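Local coordinates for protein dihydrofolate reductase (Moritella profunda, PDB 3IA4) that probably catalyses the NADPH-dependent reduction of 7,8-dihydrofolate to 5,6,7,8-tetrahydrofolate, a key step of folate metabolism, and here holds NADPH and methotrexate, at residues A[1-11]-A[106-117]. Residues are numbered along the deposited sequence; the frame is centred on the assembly and turned at random.
Sequences MIVSMIAALAN and LAAADRLYLTHI. With MTX (methotrexate), chain F.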
loop_
_atom_site.group_PDB
_atom_site.type_symbol
_atom_site.label_atom_id
_atom_site.label_comp_id
_atom_site.label_asym_id
_atom_site.label_seq_id
_atom_site.Cartn_x
_atom_site.Cartn_y
_atom_site.Cartn_z
ATOM N N MET A 1 -11.263 4.332 -14.075
ATOM C CA MET A 1 -10.268 3.681 -13.186
ATOM C C MET A 1 -10.447 4.102 -11.728
ATOM O O MET A 1 -10.486 5.287 -11.404
ATOM C CB MET A 1 -8.830 4.002 -13.628
ATOM C CG MET A 1 -7.753 3.440 -12.669
ATOM S SD MET A 1 -6.141 3.983 -13.286
ATOM C CE MET A 1 -5.851 2.718 -14.485
ATOM N N ILE A 2 -10.595 3.129 -10.858
ATOM C CA ILE A 2 -10.705 3.397 -9.426
ATOM C C ILE A 2 -9.294 3.609 -8.930
ATOM O O ILE A 2 -8.400 2.831 -9.316
ATOM C CB ILE A 2 -11.329 2.159 -8.764
ATOM C CG1 ILE A 2 -12.778 2.057 -9.264
ATOM C CG2 ILE A 2 -11.236 2.206 -7.257
ATOM C CD1 ILE A 2 -13.353 0.675 -9.057
ATOM N N VAL A 3 -9.077 4.666 -8.145
ATOM C CA VAL A 3 -7.780 4.865 -7.505
ATOM C C VAL A 3 -7.830 4.395 -6.088
ATOM O O VAL A 3 -8.604 4.902 -5.287
ATOM C CB VAL A 3 -7.361 6.356 -7.538
ATOM C CG1 VAL A 3 -6.074 6.564 -6.734
ATOM C CG2 VAL A 3 -7.202 6.764 -8.990
ATOM N N SER A 4 -7.110 3.323 -5.808
ATOM C CA SER A 4 -7.151 2.712 -4.466
ATOM C C SER A 4 -5.799 2.761 -3.801
ATOM O O SER A 4 -4.810 2.712 -4.499
ATOM C CB SER A 4 -7.592 1.239 -4.592
ATOM O OG SER A 4 -8.912 1.172 -5.109
ATOM N N MET A 5 -5.740 2.829 -2.451
ATOM C CA MET A 5 -4.471 2.709 -1.775
ATOM C C MET A 5 -4.628 1.550 -0.801
ATOM O O MET A 5 -5.728 1.335 -0.257
ATOM C CB MET A 5 -4.140 4.006 -0.969
ATOM C CG MET A 5 -4.327 5.225 -1.868
ATOM S SD MET A 5 -3.366 6.700 -1.371
ATOM C CE MET A 5 -3.755 6.846 0.362
ATOM N N ILE A 6 -3.569 0.814 -0.601
ATOM C CA ILE A 6 -3.608 -0.393 0.269
ATOM C C ILE A 6 -2.445 -0.245 1.227
ATOM O O ILE A 6 -1.328 0.056 0.807
ATOM C CB ILE A 6 -3.542 -1.735 -0.513
ATOM C CG1 ILE A 6 -3.528 -2.878 0.513
ATOM C CG2 ILE A 6 -2.288 -1.777 -1.414
ATOM C CD1 ILE A 6 -3.839 -4.318 -0.114
ATOM N N ALA A 7 -2.710 -0.445 2.524
ATOM C CA ALA A 7 -1.659 -0.320 3.544
ATOM C C ALA A 7 -2.002 -1.132 4.761
ATOM O O ALA A 7 -3.196 -1.374 5.010
ATOM C CB ALA A 7 -1.586 1.187 3.997
ATOM N N ALA A 8 -0.980 -1.500 5.542
ATOM C CA ALA A 8 -1.223 -2.170 6.828
ATOM C C ALA A 8 -0.745 -1.202 7.946
ATOM O O ALA A 8 0.407 -0.764 7.945
ATOM C CB ALA A 8 -0.417 -3.463 6.908
ATOM N N LEU A 9 -1.666 -0.874 8.840
ATOM C CA LEU A 9 -1.399 0.134 9.915
ATOM C C LEU A 9 -1.393 -0.522 11.280
ATOM O O LEU A 9 -2.388 -1.127 11.681
ATOM C CB LEU A 9 -2.483 1.185 9.985
ATOM C CG LEU A 9 -2.530 2.338 8.925
ATOM C CD1 LEU A 9 -2.500 1.771 7.480
ATOM C CD2 LEU A 9 -3.821 3.187 9.225
ATOM N N ALA A 10 -0.319 -0.333 12.026
ATOM C CA ALA A 10 -0.405 -0.631 13.461
ATOM C C ALA A 10 -1.076 0.566 14.170
ATOM O O ALA A 10 -1.555 1.521 13.522
ATOM C CB ALA A 10 0.974 -0.901 13.993
ATOM N N ASN A 11 -1.102 0.552 15.508
ATOM C CA ASN A 11 -1.759 1.647 16.225
ATOM C C ASN A 11 -1.099 2.987 15.869
ATOM O O ASN A 11 0.096 3.027 15.569
ATOM C CB ASN A 11 -1.660 1.409 17.733
ATOM C CG ASN A 11 -2.539 0.238 18.196
ATOM O OD1 ASN A 11 -3.468 -0.157 17.504
ATOM N ND2 ASN A 11 -2.275 -0.278 19.402
ATOM N N LEU A 106 -3.791 10.602 -1.347
ATOM C CA LEU A 106 -5.008 10.480 -0.524
ATOM C C LEU A 106 -6.206 11.277 -0.998
ATOM O O LEU A 106 -7.340 10.749 -1.063
ATOM C CB LEU A 106 -4.692 10.807 0.977
ATOM C CG LEU A 106 -5.932 10.670 1.882
ATOM C CD1 LEU A 106 -6.417 9.209 2.063
ATOM C CD2 LEU A 106 -5.642 11.302 3.220
ATOM N N ALA A 107 -5.978 12.526 -1.397
ATOM C CA ALA A 107 -7.108 13.364 -1.755
ATOM C C ALA A 107 -7.795 12.822 -3.013
ATOM O O ALA A 107 -8.996 13.082 -3.246
ATOM C CB ALA A 107 -6.650 14.828 -1.935
ATOM N N ALA A 108 -7.066 12.000 -3.750
ATOM C CA ALA A 108 -7.564 11.464 -5.011
ATOM C C ALA A 108 -8.109 10.041 -4.905
ATOM O O ALA A 108 -8.599 9.473 -5.917
ATOM C CB ALA A 108 -6.445 11.507 -6.023
ATOM N N ALA A 109 -7.981 9.437 -3.713
ATOM C CA ALA A 109 -8.267 8.018 -3.588
ATOM C C ALA A 109 -9.758 7.786 -3.527
ATOM O O ALA A 109 -10.522 8.482 -2.822
ATOM C CB ALA A 109 -7.590 7.425 -2.351
ATOM N N ASP A 110 -10.168 6.800 -4.294
ATOM C CA ASP A 110 -11.548 6.375 -4.246
ATOM C C ASP A 110 -11.773 5.330 -3.125
ATOM O O ASP A 110 -12.897 5.245 -2.595
ATOM C CB ASP A 110 -11.882 5.718 -5.601
ATOM C CG ASP A 110 -11.850 6.713 -6.762
ATOM O OD1 ASP A 110 -11.227 6.396 -7.790
ATOM O OD2 ASP A 110 -12.474 7.812 -6.682
ATOM N N ARG A 111 -10.769 4.464 -2.873
ATOM C CA ARG A 111 -10.895 3.390 -1.884
ATOM C C ARG A 111 -9.589 3.287 -1.094
ATOM O O ARG A 111 -8.514 3.558 -1.651
ATOM C CB ARG A 111 -11.122 2.026 -2.574
ATOM C CG ARG A 111 -12.396 1.901 -3.373
ATOM C CD ARG A 111 -12.353 0.536 -4.035
ATOM N NE ARG A 111 -13.651 0.272 -4.644
ATOM C CZ ARG A 111 -13.889 -0.831 -5.345
ATOM N NH1 ARG A 111 -12.892 -1.671 -5.582
ATOM N NH2 ARG A 111 -15.100 -1.045 -5.866
ATOM N N LEU A 112 -9.689 2.872 0.163
ATOM C CA LEU A 112 -8.550 2.476 0.974
ATOM C C LEU A 112 -8.756 1.035 1.368
ATOM O O LEU A 112 -9.802 0.673 1.905
ATOM C CB LEU A 112 -8.472 3.306 2.260
ATOM C CG LEU A 112 -8.315 4.827 2.005
ATOM C CD1 LEU A 112 -8.304 5.552 3.378
ATOM C CD2 LEU A 112 -7.113 5.215 1.121
ATOM N N TYR A 113 -7.755 0.209 1.127
ATOM C CA TYR A 113 -7.779 -1.164 1.592
ATOM C C TYR A 113 -6.883 -1.168 2.821
ATOM O O TYR A 113 -5.660 -1.191 2.714
ATOM C CB TYR A 113 -7.141 -2.101 0.545
ATOM C CG TYR A 113 -7.950 -2.324 -0.735
ATOM C CD1 TYR A 113 -8.219 -3.626 -1.139
ATOM C CD2 TYR A 113 -8.353 -1.272 -1.560
ATOM C CE1 TYR A 113 -8.870 -3.880 -2.307
ATOM C CE2 TYR A 113 -9.062 -1.534 -2.772
ATOM C CZ TYR A 113 -9.268 -2.861 -3.121
ATOM O OH TYR A 113 -9.984 -3.146 -4.272
ATOM N N LEU A 114 -7.471 -1.099 4.007
ATOM C CA LEU A 114 -6.673 -0.999 5.217
ATOM C C LEU A 114 -6.664 -2.300 6.009
ATOM O O LEU A 114 -7.697 -2.853 6.355
ATOM C CB LEU A 114 -7.236 0.102 6.140
ATOM C CG LEU A 114 -7.298 1.519 5.503
ATOM C CD1 LEU A 114 -7.740 2.578 6.478
ATOM C CD2 LEU A 114 -5.909 1.903 4.931
ATOM N N THR A 115 -5.488 -2.711 6.391
ATOM C CA THR A 115 -5.392 -3.745 7.430
ATOM C C THR A 115 -5.020 -3.021 8.721
ATOM O O THR A 115 -4.124 -2.172 8.703
ATOM C CB THR A 115 -4.252 -4.652 7.041
ATOM O OG1 THR A 115 -4.633 -5.343 5.840
ATOM C CG2 THR A 115 -3.962 -5.699 8.159
ATOM N N HIS A 116 -5.772 -3.255 9.800
ATOM C CA HIS A 116 -5.390 -2.705 11.087
ATOM C C HIS A 116 -4.842 -3.820 11.918
ATOM O O HIS A 116 -5.538 -4.827 12.140
ATOM C CB HIS A 116 -6.638 -2.135 11.758
ATOM C CG HIS A 116 -7.286 -1.064 10.954
ATOM N ND1 HIS A 116 -6.888 0.258 11.037
ATOM C CD2 HIS A 116 -8.319 -1.102 10.083
ATOM C CE1 HIS A 116 -7.650 0.990 10.234
ATOM N NE2 HIS A 116 -8.513 0.186 9.635
ATOM N N ILE A 117 -3.598 -3.627 12.392
ATOM C CA ILE A 117 -2.951 -4.590 13.312
ATOM C C ILE A 117 -3.015 -4.145 14.772
ATOM O O ILE A 117 -2.716 -2.985 15.088
ATOM C CB ILE A 117 -1.468 -4.732 12.884
ATOM C CG1 ILE A 117 -1.413 -5.086 11.401
ATOM C CG2 ILE A 117 -0.734 -5.760 13.805
ATOM C CD1 ILE A 117 0.043 -5.031 10.812
HETATM N N1 MTX F . 0.367 -4.954 3.453
HETATM C C2 MTX F . -0.675 -4.181 3.082
HETATM N NA2 MTX F . -1.880 -4.477 3.606
HETATM N N3 MTX F . -0.507 -3.152 2.198
HETATM C C4 MTX F . 0.718 -2.882 1.656
HETATM N NA4 MTX F . 0.833 -1.860 0.842
HETATM C C4A MTX F . 1.768 -3.677 1.996
HETATM N N5 MTX F . 2.996 -3.445 1.421
HETATM C C6 MTX F . 4.053 -4.242 1.780
HETATM C C7 MTX F . 3.930 -5.305 2.674
HETATM N N8 MTX F . 2.670 -5.555 3.235
HETATM C C8A MTX F . 1.610 -4.723 2.887
HETATM C C9 MTX F . 5.400 -3.923 1.141
HETATM N N10 MTX F . 6.400 -4.971 1.343
HETATM C CM MTX F . 7.569 -4.616 2.184
HETATM C C11 MTX F . 6.078 -8.750 -0.473
HETATM C C12 MTX F . 7.152 -8.467 0.361
HETATM C C13 MTX F . 7.274 -7.225 0.949
HETATM C C14 MTX F . 6.291 -6.260 0.729
HETATM C C15 MTX F . 5.212 -6.582 -0.091
HETATM C C16 MTX F . 5.123 -7.773 -0.759
HETATM C C MTX F . 5.864 -10.070 -1.079
HETATM O O MTX F . 6.921 -10.931 -1.326
HETATM N N MTX F . 4.597 -10.397 -1.324
HETATM C CA MTX F . 4.192 -11.571 -2.043
HETATM C CT MTX F . 3.235 -11.173 -3.145
HETATM O O1 MTX F . 2.505 -10.148 -2.988
HETATM O O2 MTX F . 3.158 -11.883 -4.178
HETATM C CB MTX F . 3.456 -12.574 -1.145
HETATM C CG MTX F . 4.355 -13.083 -0.020
HETATM C CD MTX F . 5.524 -13.955 -0.488
HETATM O OE1 MTX F . 6.327 -14.471 0.343
HETATM O OE2 MTX F . 5.724 -14.182 -1.700
HETATM O O HOH W 1 -4.633 0.563 12.855
HETATM O O HOH W 2 -4.525 -0.717 15.085
#
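M5 and Y113 mark the tight middle of two parallel neighbouring strands, 2-9 and 111-117: Y113 N donates to M5 O at 2.7 Å, and the ladder runs on through A7 and T115 to L9 and I117. On the face carrying M5, its chain bends at chi3 (-50°), which brings CE within 3.8 Å of L112 CD2 and also against L106 CD1, while CG meets A109 CB. On the other face, S4 OG lies at the edge of the Y113 ring, 3.6 Å from CE2, and I6 CG1 packs on Y113 CB at 3.7 Å. S4 OG and Y113 OH hydrogen-bond to E92 OE2, which R111 NH1 meets in a salt bridge. I6 O accepts a hydrogen bond from methotrexate NA4 (2.9 Å), T115 OG1 is hydrogen-bonded to E28 OE2, and A8 N to NADPH O7N; the C-terminal halves of both strands thus line the pocket. D110 OD1 grips V3 N on its anti side (2.8 Å), but R111 N reaches V3 O at a longer 3.3 Å. Here the side turns to solvent: partly exposed I2 lays CD1 over the R111 guanidinium face. At partly exposed N11, ND2 bonds T120 OG1, and water 2 lies within hydrogen-bonding distance of OD1 and I117 O. In the mixed DHFR sheet, strand 92-97 flanks 2-9 and antiparallel 153-160 flanks 111-117, with helix 26-36 against I6, A8, Y113 and T115.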